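Local coordinates for McyG protein (Microcystis aeruginosa PCC 7806, PDB 4R0M) that binds phenylalanyl-adenylate in its adenylation domain and probably activates a phenylalanine-like acid and passes it to its peptidyl carrier domain during microcystin synthesis, at residues Ile138-Leu141 against Gly142-His146; Pro274-Ala277 against Phe278-Asn282; Ile313-Phe316 against Leu317-Leu320. One frame throughout, in Å; residues are numbered along the deposited sequence.

Interaction 1. Residues Ile138-Leu141 against Gly142-His146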
ATOM      1  N   ILE A 138      -1.891  11.443  21.447  1.00 38.29           N
ATOM      2  CA  ILE A 138      -3.201  11.351  20.807  1.00 38.19           C
ATOM      3  C   ILE A 138      -4.302  11.942  21.693  1.00 38.48           C
ATOM      4  O   ILE A 138      -5.232  12.575  21.187  1.00 38.20           O
ATOM      5  CB  ILE A 138      -3.514   9.899  20.365  1.00 38.23           C
ATOM      6  CG1 ILE A 138      -2.444   9.420  19.373  1.00 37.97           C
ATOM      7  CG2 ILE A 138      -4.899   9.799  19.735  1.00 37.91           C
ATOM      8  CD1 ILE A 138      -2.492   7.941  19.048  1.00 38.05           C
ATOM      9  N   GLU A 139      -4.180  11.754  23.005  1.00 39.15           N
ATOM     10  CA  GLU A 139      -5.100  12.378  23.962  1.00 40.21           C
ATOM     11  C   GLU A 139      -4.960  13.901  23.950  1.00 39.98           C
ATOM     12  O   GLU A 139      -5.958  14.621  23.985  1.00 39.52           O
ATOM     13  CB  GLU A 139      -4.881  11.832  25.378  1.00 40.98           C
ATOM     14  CG  GLU A 139      -5.366  10.403  25.580  1.00 42.33           C
ATOM     15  CD  GLU A 139      -5.251   9.926  27.017  1.00 43.75           C
ATOM     16  OE1 GLU A 139      -4.197  10.154  27.651  1.00 44.40           O
ATOM     17  OE2 GLU A 139      -6.218   9.309  27.514  1.00 44.49           O
ATOM     18  N   LYS A 140      -3.713  14.371  23.885  1.00 40.94           N
ATOM     19  CA  LYS A 140      -3.392  15.801  23.833  1.00 41.76           C
ATOM     20  C   LYS A 140      -4.082  16.496  22.660  1.00 40.94           C
ATOM     21  O   LYS A 140      -4.662  17.570  22.823  1.00 41.60           O
ATOM     22  CB  LYS A 140      -1.872  16.001  23.760  1.00 43.61           C
ATOM     23  CG  LYS A 140      -1.418  17.450  23.860  1.00 46.07           C
ATOM     24  CD  LYS A 140       0.099  17.556  23.921  1.00 47.62           C
ATOM     25  CE  LYS A 140       0.549  19.010  23.919  1.00 48.13           C
ATOM     26  NZ  LYS A 140       2.007  19.145  24.189  1.00 48.71           N
ATOM     27  N   LEU A 141      -4.017  15.870  21.486  1.00 39.44           N
ATOM     28  CA  LEU A 141      -4.710  16.348  20.291  1.00 38.76           C
ATOM     29  C   LEU A 141      -6.209  16.522  20.540  1.00 39.31           C
ATOM     30  O   LEU A 141      -6.809  17.499  20.087  1.00 39.04           O
ATOM     31  CB  LEU A 141      -4.464  15.385  19.121  1.00 37.66           C
ATOM     32  CG  LEU A 141      -5.199  15.573  17.788  1.00 37.73           C
ATOM     33  CD1 LEU A 141      -4.771  16.849  17.071  1.00 37.67           C
ATOM     34  CD2 LEU A 141      -4.988  14.359  16.893  1.00 37.62           C
ATOM     35  N   GLY A 142      -6.802  15.574  21.264  1.00 39.89           N
ATOM     36  CA  GLY A 142      -8.224  15.616  21.595  1.00 40.86           C
ATOM     37  C   GLY A 142      -8.605  16.795  22.470  1.00 42.23           C
ATOM     38  O   GLY A 142      -9.609  17.462  22.216  1.00 42.38           O
ATOM     39  N   THR A 143      -7.798  17.050  23.497  1.00 43.65           N
ATOM     40  CA  THR A 143      -8.036  18.162  24.419  1.00 45.37           C
ATOM     41  C   THR A 143      -7.741  19.520  23.771  1.00 46.16           C
ATOM     42  O   THR A 143      -8.508  20.470  23.943  1.00 46.58           O
ATOM     43  CB  THR A 143      -7.232  18.006  25.728  1.00 46.00           C
ATOM     44  OG1 THR A 143      -5.892  17.607  25.425  1.00 47.63           O
ATOM     45  CG2 THR A 143      -7.870  16.955  26.631  1.00 45.57           C
ATOM     46  N   TYR A 144      -6.643  19.593  23.019  1.00 46.42           N
ATOM     47  CA  TYR A 144      -6.244  20.812  22.308  1.00 46.50           C
ATOM     48  C   TYR A 144      -7.242  21.248  21.238  1.00 45.35           C
ATOM     49  O   TYR A 144      -7.499  22.441  21.079  1.00 46.19           O
ATOM     50  CB  TYR A 144      -4.854  20.642  21.686  1.00 48.78           C
ATOM     51  CG  TYR A 144      -3.717  21.143  22.551  1.00 51.18           C
ATOM     52  CD1 TYR A 144      -3.505  20.632  23.835  1.00 51.53           C
ATOM     53  CD2 TYR A 144      -2.841  22.124  22.078  1.00 52.32           C
ATOM     54  CE1 TYR A 144      -2.462  21.091  24.625  1.00 53.04           C
ATOM     55  CE2 TYR A 144      -1.794  22.589  22.861  1.00 53.03           C
ATOM     56  CZ  TYR A 144      -1.609  22.070  24.131  1.00 53.56           C
ATOM     57  OH  TYR A 144      -0.572  22.528  24.910  1.00 54.53           O
ATOM     58  N   SER A 145      -7.791  20.282  20.506  1.00 43.53           N
ATOM     59  CA  SER A 145      -8.796  20.565  19.480  1.00 41.94           C
ATOM     60  C   SER A 145     -10.219  20.413  20.018  1.00 41.23           C
ATOM     61  O   SER A 145     -11.181  20.425  19.248  1.00 40.43           O
ATOM     62  CB  SER A 145      -8.582  19.678  18.249  1.00 41.23           C
ATOM     63  OG  SER A 145      -7.413  20.062  17.546  1.00 41.28           O
ATOM     64  N   HIS A 146     -10.336  20.270  21.339  1.00 41.80           N
ATOM     65  CA  HIS A 146     -11.626  20.217  22.046  1.00 42.81           C
ATOM     66  C   HIS A 146     -12.628  19.283  21.418  1.00 42.97           C
ATOM     67  O   HIS A 146     -13.777  19.653  21.172  1.00 43.33           O
ATOM     68  CB  HIS A 146     -12.212  21.621  22.200  1.00 42.69           C
ATOM     69  CG  HIS A 146     -11.476  22.478  23.199  1.00 42.64           C
ATOM     70  ND1 HIS A 146     -10.264  23.005  22.947  1.00 42.52           N
ATOM     71  CD2 HIS A 146     -11.826  22.890  24.482  1.00 42.80           C
ATOM     72  CE1 HIS A 146      -9.855  23.714  24.016  1.00 42.70           C
ATOM     73  NE2 HIS A 146     -10.811  23.643  24.954  1.00 43.03           N
TER

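Interaction 2. Residues Pro274-Ala277 against Phe278-Asn282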
ATOM      1  N   PRO A 274       6.366  -1.784  -3.015  1.00 29.31           N
ATOM      2  CA  PRO A 274       6.068  -1.044  -4.241  1.00 29.39           C
ATOM      3  C   PRO A 274       7.327  -0.825  -5.069  1.00 29.18           C
ATOM      4  O   PRO A 274       8.433  -1.113  -4.605  1.00 28.70           O
ATOM      5  CB  PRO A 274       5.531   0.303  -3.728  1.00 29.57           C
ATOM      6  CG  PRO A 274       5.222   0.088  -2.286  1.00 29.49           C
ATOM      7  CD  PRO A 274       6.219  -0.930  -1.825  1.00 29.39           C
ATOM      8  N   ASN A 275       7.147  -0.312  -6.283  1.00 29.94           N
ATOM      9  CA  ASN A 275       8.245  -0.120  -7.227  1.00 30.27           C
ATOM     10  C   ASN A 275       9.455   0.652  -6.687  1.00 30.03           C
ATOM     11  O   ASN A 275      10.597   0.274  -6.962  1.00 30.77           O
ATOM     12  CB  ASN A 275       7.735   0.530  -8.513  1.00 31.45           C
ATOM     13  CG  ASN A 275       8.804   0.621  -9.581  1.00 32.55           C
ATOM     14  OD1 ASN A 275       9.095  -0.358 -10.274  1.00 33.45           O
ATOM     15  ND2 ASN A 275       9.401   1.802  -9.720  1.00 32.36           N
ATOM     16  N   PHE A 276       9.212   1.714  -5.918  1.00 28.87           N
ATOM     17  CA  PHE A 276      10.297   2.580  -5.440  1.00 28.23           C
ATOM     18  C   PHE A 276      11.342   1.834  -4.608  1.00 28.68           C
ATOM     19  O   PHE A 276      12.535   2.150  -4.665  1.00 28.80           O
ATOM     20  CB  PHE A 276       9.757   3.803  -4.675  1.00 27.38           C
ATOM     21  CG  PHE A 276       9.227   3.488  -3.301  1.00 26.90           C
ATOM     22  CD1 PHE A 276      10.086   3.384  -2.209  1.00 26.47           C
ATOM     23  CD2 PHE A 276       7.865   3.312  -3.093  1.00 26.64           C
ATOM     24  CE1 PHE A 276       9.598   3.091  -0.945  1.00 26.11           C
ATOM     25  CE2 PHE A 276       7.372   3.027  -1.830  1.00 26.23           C
ATOM     26  CZ  PHE A 276       8.239   2.915  -0.755  1.00 25.98           C
ATOM     27  N   ALA A 277      10.890   0.846  -3.839  1.00 29.01           N
ATOM     28  CA  ALA A 277      11.778   0.079  -2.970  1.00 29.45           C
ATOM     29  C   ALA A 277      12.737  -0.801  -3.772  1.00 29.68           C
ATOM     30  O   ALA A 277      13.885  -1.007  -3.367  1.00 29.48           O
ATOM     31  CB  ALA A 277      10.974  -0.750  -1.991  1.00 29.26           C
ATOM     32  N   PHE A 278      12.261  -1.303  -4.910  1.00 30.31           N
ATOM     33  CA  PHE A 278      13.112  -2.011  -5.868  1.00 31.88           C
ATOM     34  C   PHE A 278      14.235  -1.094  -6.349  1.00 32.12           C
ATOM     35  O   PHE A 278      15.388  -1.515  -6.451  1.00 32.18           O
ATOM     36  CB  PHE A 278      12.292  -2.512  -7.063  1.00 32.04           C
ATOM     37  CG  PHE A 278      11.478  -3.743  -6.776  1.00 32.87           C
ATOM     38  CD1 PHE A 278      10.375  -3.694  -5.926  1.00 32.88           C
ATOM     39  CD2 PHE A 278      11.801  -4.957  -7.377  1.00 33.46           C
ATOM     40  CE1 PHE A 278       9.624  -4.832  -5.671  1.00 33.18           C
ATOM     41  CE2 PHE A 278      11.050  -6.098  -7.126  1.00 33.30           C
ATOM     42  CZ  PHE A 278       9.961  -6.036  -6.272  1.00 32.92           C
ATOM     43  N   SER A 279      13.885   0.162  -6.629  1.00 32.37           N
ATOM     44  CA  SER A 279      14.852   1.179  -7.033  1.00 32.96           C
ATOM     45  C   SER A 279      15.839   1.511  -5.914  1.00 33.39           C
ATOM     46  O   SER A 279      17.024   1.716  -6.177  1.00 34.31           O
ATOM     47  CB  SER A 279      14.135   2.447  -7.508  1.00 33.09           C
ATOM     48  OG  SER A 279      15.063   3.416  -7.961  1.00 32.78           O
ATOM     49  N   LEU A 280      15.351   1.555  -4.672  1.00 33.52           N
ATOM     50  CA  LEU A 280      16.208   1.777  -3.503  1.00 34.04           C
ATOM     51  C   LEU A 280      17.284   0.698  -3.368  1.00 34.56           C
ATOM     52  O   LEU A 280      18.397   0.977  -2.919  1.00 34.84           O
ATOM     53  CB  LEU A 280      15.384   1.843  -2.213  1.00 33.88           C
ATOM     54  CG  LEU A 280      14.477   3.045  -1.936  1.00 34.24           C
ATOM     55  CD1 LEU A 280      13.617   2.762  -0.713  1.00 33.81           C
ATOM     56  CD2 LEU A 280      15.277   4.327  -1.743  1.00 33.83           C
ATOM     57  N   ILE A 281      16.937  -0.531  -3.749  1.00 35.23           N
ATOM     58  CA  ILE A 281      17.897  -1.635  -3.786  1.00 35.57           C
ATOM     59  C   ILE A 281      18.890  -1.420  -4.928  1.00 36.39           C
ATOM     60  O   ILE A 281      20.098  -1.582  -4.743  1.00 36.83           O
ATOM     61  CB  ILE A 281      17.192  -3.008  -3.921  1.00 34.93           C
ATOM     62  CG1 ILE A 281      16.336  -3.316  -2.679  1.00 34.21           C
ATOM     63  CG2 ILE A 281      18.196  -4.123  -4.212  1.00 34.68           C
ATOM     64  CD1 ILE A 281      17.108  -3.555  -1.394  1.00 33.77           C
ATOM     65  N   ASN A 282      18.372  -1.041  -6.098  1.00 36.97           N
ATOM     66  CA  ASN A 282      19.206  -0.704  -7.255  1.00 38.57           C
ATOM     67  C   ASN A 282      20.250   0.373  -6.954  1.00 40.33           C
ATOM     68  O   ASN A 282      21.343   0.347  -7.516  1.00 41.58           O
ATOM     69  CB  ASN A 282      18.341  -0.292  -8.453  1.00 37.27           C
ATOM     70  CG  ASN A 282      17.471  -1.429  -8.970  1.00 36.92           C
ATOM     71  OD1 ASN A 282      17.593  -2.575  -8.533  1.00 36.27           O
ATOM     72  ND2 ASN A 282      16.587  -1.112  -9.908  1.00 36.57           N
TER

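Interaction 3. Residues Ile313-Phe316 against Leu317-Leu320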
ATOM      1  N   ILE A 313      12.850  -2.844 -12.863  1.00 44.34           N
ATOM      2  CA  ILE A 313      12.765  -4.295 -12.695  1.00 46.25           C
ATOM      3  C   ILE A 313      13.914  -5.015 -13.406  1.00 46.42           C
ATOM      4  O   ILE A 313      14.537  -5.915 -12.830  1.00 47.10           O
ATOM      5  CB  ILE A 313      11.406  -4.848 -13.180  1.00 47.04           C
ATOM      6  CG1 ILE A 313      10.298  -4.525 -12.173  1.00 47.77           C
ATOM      7  CG2 ILE A 313      11.477  -6.352 -13.404  1.00 48.94           C
ATOM      8  CD1 ILE A 313      10.349  -5.334 -10.890  1.00 47.53           C
ATOM      9  N   ARG A 314      14.189  -4.608 -14.645  1.00 46.31           N
ATOM     10  CA  ARG A 314      15.260  -5.195 -15.453  1.00 46.86           C
ATOM     11  C   ARG A 314      16.609  -5.110 -14.738  1.00 45.91           C
ATOM     12  O   ARG A 314      17.367  -6.084 -14.708  1.00 46.09           O
ATOM     13  CB  ARG A 314      15.330  -4.509 -16.822  1.00 48.97           C
ATOM     14  CG  ARG A 314      16.344  -5.102 -17.789  1.00 51.78           C
ATOM     15  CD  ARG A 314      16.524  -4.210 -19.007  1.00 54.88           C
ATOM     16  NE  ARG A 314      17.736  -4.544 -19.754  1.00 57.60           N
ATOM     17  CZ  ARG A 314      17.769  -5.298 -20.850  1.00 59.06           C
ATOM     18  NH1 ARG A 314      16.653  -5.811 -21.357  1.00 60.30           N
ATOM     19  NH2 ARG A 314      18.928  -5.539 -21.449  1.00 59.94           N
ATOM     20  N   LEU A 315      16.889  -3.946 -14.154  1.00 44.23           N
ATOM     21  CA  LEU A 315      18.126  -3.719 -13.417  1.00 43.27           C
ATOM     22  C   LEU A 315      18.153  -4.509 -12.108  1.00 42.84           C
ATOM     23  O   LEU A 315      19.210  -4.976 -11.681  1.00 42.72           O
ATOM     24  CB  LEU A 315      18.318  -2.221 -13.152  1.00 42.80           C
ATOM     25  CG  LEU A 315      19.613  -1.737 -12.490  1.00 43.32           C
ATOM     26  CD1 LEU A 315      20.837  -2.040 -13.347  1.00 43.82           C
ATOM     27  CD2 LEU A 315      19.529  -0.248 -12.186  1.00 43.61           C
ATOM     28  N   PHE A 316      16.982  -4.651 -11.488  1.00 42.25           N
ATOM     29  CA  PHE A 316      16.821  -5.380 -10.229  1.00 41.76           C
ATOM     30  C   PHE A 316      17.196  -6.853 -10.395  1.00 42.29           C
ATOM     31  O   PHE A 316      17.898  -7.417  -9.555  1.00 41.86           O
ATOM     32  CB  PHE A 316      15.377  -5.239  -9.734  1.00 40.94           C
ATOM     33  CG  PHE A 316      15.167  -5.666  -8.307  1.00 40.25           C
ATOM     34  CD1 PHE A 316      15.438  -4.793  -7.258  1.00 39.73           C
ATOM     35  CD2 PHE A 316      14.668  -6.932  -8.013  1.00 39.66           C
ATOM     36  CE1 PHE A 316      15.230  -5.182  -5.943  1.00 39.55           C
ATOM     37  CE2 PHE A 316      14.458  -7.324  -6.699  1.00 39.75           C
ATOM     38  CZ  PHE A 316      14.738  -6.448  -5.663  1.00 39.55           C
ATOM     39  N   LEU A 317      16.729  -7.458 -11.488  1.00 43.67           N
ATOM     40  CA  LEU A 317      17.068  -8.836 -11.836  1.00 45.25           C
ATOM     41  C   LEU A 317      18.565  -9.017 -12.061  1.00 46.16           C
ATOM     42  O   LEU A 317      19.173  -9.921 -11.489  1.00 47.22           O
ATOM     43  CB  LEU A 317      16.298  -9.287 -13.079  1.00 46.00           C
ATOM     44  CG  LEU A 317      14.906  -9.882 -12.864  1.00 46.55           C
ATOM     45  CD1 LEU A 317      14.044  -9.727 -14.106  1.00 47.64           C
ATOM     46  CD2 LEU A 317      14.982 -11.342 -12.435  1.00 47.60           C
ATOM     47  N   GLU A 318      19.149  -8.146 -12.883  1.00 47.24           N
ATOM     48  CA  GLU A 318      20.576  -8.207 -13.215  1.00 48.50           C
ATOM     49  C   GLU A 318      21.467  -8.153 -11.975  1.00 47.73           C
ATOM     50  O   GLU A 318      22.446  -8.897 -11.876  1.00 48.17           O
ATOM     51  CB  GLU A 318      20.958  -7.078 -14.179  1.00 49.63           C
ATOM     52  CG  GLU A 318      20.458  -7.267 -15.602  1.00 51.40           C
ATOM     53  CD  GLU A 318      20.653  -6.032 -16.465  1.00 52.93           C
ATOM     54  OE1 GLU A 318      21.650  -5.300 -16.264  1.00 53.84           O
ATOM     55  OE2 GLU A 318      19.808  -5.793 -17.354  1.00 53.70           O
ATOM     56  N   ILE A 319      21.116  -7.273 -11.040  1.00 46.16           N
ATOM     57  CA  ILE A 319      21.871  -7.109  -9.802  1.00 45.95           C
ATOM     58  C   ILE A 319      21.730  -8.335  -8.894  1.00 46.48           C
ATOM     59  O   ILE A 319      22.721  -8.823  -8.344  1.00 46.51           O
ATOM     60  CB  ILE A 319      21.444  -5.831  -9.040  1.00 45.16           C
ATOM     61  CG1 ILE A 319      21.806  -4.576  -9.842  1.00 44.97           C
ATOM     62  CG2 ILE A 319      22.094  -5.775  -7.662  1.00 44.59           C
ATOM     63  CD1 ILE A 319      21.093  -3.318  -9.384  1.00 44.30           C
ATOM     64  N   LEU A 320      20.504  -8.838  -8.758  1.00 46.28           N
ATOM     65  CA  LEU A 320      20.200  -9.845  -7.740  1.00 46.67           C
ATOM     66  C   LEU A 320      20.224 -11.307  -8.194  1.00 47.75           C
ATOM     67  O   LEU A 320      20.204 -12.207  -7.354  1.00 47.38           O
ATOM     68  CB  LEU A 320      18.886  -9.516  -7.017  1.00 45.17           C
ATOM     69  CG  LEU A 320      18.893  -8.318  -6.058  1.00 44.32           C
ATOM     70  CD1 LEU A 320      17.635  -8.328  -5.209  1.00 44.09           C
ATOM     71  CD2 LEU A 320      20.123  -8.297  -5.161  1.00 43.89           C
TER

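Interaction 1. Residues Ile138-Leu141 against Gly142-His146
K140 and Y144 meet one turn apart on helix 135-144, through backbone and side chains. The backbone is the tightly packed part. K140 O accepts two bonds. Y144 N reaches K140 O at 2.8 Å in a fairly straight bond (N-H...O angle 166°). T143 OG1 gives its proton to K140 O at 2.9 Å and comes in across the carbonyl, tilted from its plane. The hydroxyl gets there because OG1 sits between the backbone N and the carbonyl carbon of T143 (chi1 45°). T143 N bonds E139 O at 3.1 Å, and S145 N bonds L141 O at 3.0 Å.

The buried side of the helix is covered: L141 packs on V113, L116 and E117 of helix 111-122, and I138 packs on V152. The helix is the crossover between strands 128-130 and 152-154 in a beta-alpha-beta unit.

The solvent side is looser. The extended K140 chain runs alongside the Y144 ring, pointing the same way, with K140 CE 3.7 Å from Y144 CE1. Beyond it the helix ends in a Schellman motif with H146, at positive phi, as C-prime residue. H146 N bonds T143 O weakly, and the next backbone N reaches back to G142 O.

The chemistry is divided. Backbone bonds and one hydroxyl hold the helix end, while K140 offers Y144 its hydrocarbon chain rather than its charge.

Interaction 2. Residues Pro274-Ala277 against Phe278-Asn282
F276 and L280 touch one turn apart on helix 275-282, the connecting helix of a beta-alpha-beta unit between the parallel strands 270-273 and 300-303. The helix starts close to the ligand pocket: the P274 side chain is about 7 Å from the bound phenylalanyl-adenylate.

Backbone bonds come first. L280 N donates to F276 O at 2.9 Å, and I281 N to A277 O at 3.1 Å. The bond from S279 N to N275 O is weak. A277 N bonds P274 O.

Polar ties to outside residues fix the start of the helix. E306 OE1 accepts from F276 N, and N275 OD1 accepts from S309 N and, weakly, from N303 ND2.

Side-chain packing makes up the rest. The F276 and L280 side chains lie side by side and point the same way. L280 CD1 sits at the edge of the F276 ring, in its plane, 3.9 Å from F276 CD1. F276 CG lies between its own N and carbonyl carbon (chi1 74°). This stands the ring out from the helix, and the L280 branch reaches back to its edge. The F278 ring turns back to the start of the helix. Its edge meets P274 O, 3.5 Å from F278 CD1.

Interaction 3. Residues Ile313-Phe316 against Leu317-Leu320
The F316 ring carries L320 CD1 over one face, with F316 CZ 3.5 Å from L320 CD1. Both residues lie on helix 310-320, which connects strands 300-303 and 330-336 in a beta-alpha-beta unit. The methyl lies above the rim at the outer end of the ring, near CZ and CE2, an apolar contact. F316 CG is anti to the backbone N (chi1 -166°), and this carries the ring out from the helix, where the L320 branch can cover it. The ring also packs on L301 and I330 of the two flanking strands, and it meets the F278 ring with planes about 50° apart.

The other flat pair is charged. The R314 guanidinium and the E318 carboxylate stand almost perpendicular, with planes 82° apart. E318 OE2 is 3.4 Å from R314 NE but lies well out of the guanidinium plane. The salt bridge rests on charge alone; no N-H points at the oxygen. E318 OE2 also lies beside R314 CG. R314 NH1 has a second, weak partner in L354 O. An alanine here would remove both ties and is likely to leave the E318 carboxylate without its positive mate and more able to turn.

Backbone bonds underlie these contacts. L317 N donates to I313 O at 3.0 Å, and L320 N to F316 O at 3.1 Å. On the more exposed side, L315 and I319 add an apolar contact. There I319 CD1 reaches back one turn to lie 3.8 Å from L315 CG.

All three are local contacts along helices of beta-alpha-beta units in the AMP-binding region. Interactions 2 and 3 belong together. Their helices both pack on strand 300-303, which joins one unit to the next, and the centres of the two contacts are about 10 Å apart. They touch where F316 packs on I281 and N282, and N282 ND2 bonds T312 O in the second helix. Interaction 1 stands apart, on the smaller parallel sheet, its centre about 48 Å from that of interaction 3. Interaction 2 is buried; the others are partly buried. Backbone bonds are common to all three. The side chains differ: a ring edge and a methyl in 2, apolar pairs and a salt bridge in 3, a hydroxyl bond and a lysine chain beside a tyrosine ring in 1.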